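Local coordinates for binding domain (Hc) of Paraclostridial Mosquitocidal Protein 1 (Paraclostridium bifermentans, PDB 6HOX) that forms the receptor-binding part of a botulinum-like neurotoxin heavy chain that targets Anopheles mosquitoes and probably helps it reach nerve cells, at residues Arg135-Asp138 / Lys142-Asp145. Residues are numbered along the deposited sequence; the frame is centred on the assembly and turned at random.
Sequences RMKD and KIID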
# COMPACT_ATOMS: atom_id res chain seq x y z
N ARG A 135 8.69 -17.60 11.34
CA ARG A 135 9.28 -18.84 11.79
C ARG A 135 9.09 -18.99 13.31
O ARG A 135 9.26 -18.01 14.06
CB ARG A 135 10.76 -18.93 11.42
CG ARG A 135 11.44 -20.15 12.04
CD ARG A 135 12.86 -20.41 11.58
NE ARG A 135 12.90 -20.60 10.14
CZ ARG A 135 13.36 -19.69 9.28
NH1 ARG A 135 14.13 -18.71 9.72
NH2 ARG A 135 13.03 -19.78 8.00
N MET A 136 8.72 -20.21 13.71
CA MET A 136 8.66 -20.68 15.09
C MET A 136 9.67 -21.82 15.27
O MET A 136 9.81 -22.69 14.39
CB MET A 136 7.26 -21.18 15.43
CG MET A 136 6.23 -20.06 15.52
SD MET A 136 4.54 -20.63 15.71
CE MET A 136 4.36 -21.49 14.17
N LYS A 137 10.40 -21.80 16.40
CA LYS A 137 11.28 -22.89 16.78
C LYS A 137 11.07 -23.20 18.27
O LYS A 137 11.11 -22.31 19.09
CB LYS A 137 12.74 -22.55 16.48
CG LYS A 137 13.72 -23.68 16.72
CD LYS A 137 15.10 -23.23 17.13
CE LYS A 137 16.01 -22.86 15.98
NZ LYS A 137 17.39 -22.70 16.47
N ASP A 138 10.82 -24.46 18.59
CA ASP A 138 10.54 -24.84 19.97
C ASP A 138 11.85 -25.31 20.63
O ASP A 138 12.91 -25.31 20.03
CB ASP A 138 9.37 -25.83 20.02
CG ASP A 138 9.71 -27.25 19.67
OD1 ASP A 138 10.92 -27.51 19.40
OD2 ASP A 138 8.77 -28.10 19.66
N LYS A 142 12.46 -28.10 16.95
CA LYS A 142 11.41 -28.32 15.94
C LYS A 142 11.11 -26.97 15.29
O LYS A 142 10.92 -25.99 16.01
CB LYS A 142 10.15 -28.88 16.61
CG LYS A 142 9.00 -29.23 15.69
CD LYS A 142 9.01 -30.66 15.25
CE LYS A 142 8.82 -31.64 16.38
NZ LYS A 142 8.83 -33.01 15.85
N ILE A 143 11.08 -26.92 13.95
CA ILE A 143 10.93 -25.67 13.23
C ILE A 143 9.67 -25.72 12.36
O ILE A 143 9.42 -26.73 11.70
CB ILE A 143 12.19 -25.38 12.39
CG1 ILE A 143 13.36 -25.00 13.30
CG2 ILE A 143 11.89 -24.30 11.35
CD1 ILE A 143 14.71 -24.94 12.61
N ILE A 144 8.90 -24.63 12.38
CA ILE A 144 7.81 -24.38 11.44
C ILE A 144 7.96 -22.94 10.94
O ILE A 144 8.11 -22.03 11.72
CB ILE A 144 6.45 -24.67 12.10
CG1 ILE A 144 6.17 -26.18 12.03
CG2 ILE A 144 5.32 -23.86 11.47
CD1 ILE A 144 5.12 -26.64 12.98
N ASP A 145 7.97 -22.78 9.61
CA ASP A 145 7.99 -21.47 9.03
C ASP A 145 6.98 -21.37 7.88
O ASP A 145 6.55 -22.38 7.29
CB ASP A 145 9.42 -21.07 8.64
CG ASP A 145 10.21 -22.15 7.94
OD1 ASP A 145 9.58 -22.95 7.23
OD2 ASP A 145 11.45 -22.17 8.10
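Arg135 and Asp145 form a salt bridge across a non-hydrogen-bonded pair of the antiparallel hairpin. The guanidinium grips one oxygen side-on: NE of Arg135 lies 3.0 Å from OD2 of Asp145, and NH2 of Arg135 lies 2.9 Å from the same OD2. OD2 sits in the guanidinium plane, but the carboxylate is turned nearly perpendicular to it, 83° away. NE meets the anti lone pair, while NH2 comes from above the carboxylate plane. A bend at chi3 (-59°) of Arg135 turns the guanidinium edge to Asp145. NH2 of Arg135 also makes a salt bridge with Glu111.

Met136 and Ile144 form a hydrogen-bonded pair, with Met136 N to Ile144 O at 2.8 Å and Ile144 N back to Met136 O. At the turn, Asp138 N bonds to Lys142 O, and Asp138 OD1 takes the Lys142 N-H at 3.0 Å from above its carboxylate plane. OD1 also accepts from Phe140 N and OD2 from Arg197 N, so both oxygens of this buried carboxylate are engaged.

On the Arg135 face, the Lys137 and Ile143 side chains lie side by side, with CG of Lys137 3.7 Å from CG1 of Ile143. On the other face, CE of Met136 touches CG2 of Ile144 at 3.7 Å. Both side chains touch Ile193, and Met136 also touches Leu196.

Strands 131-137 and 143-147 form this beta hairpin in the N-terminal, concanavalin-like receptor-binding region. Strand 122-128 pairs with the other edge of 131-137.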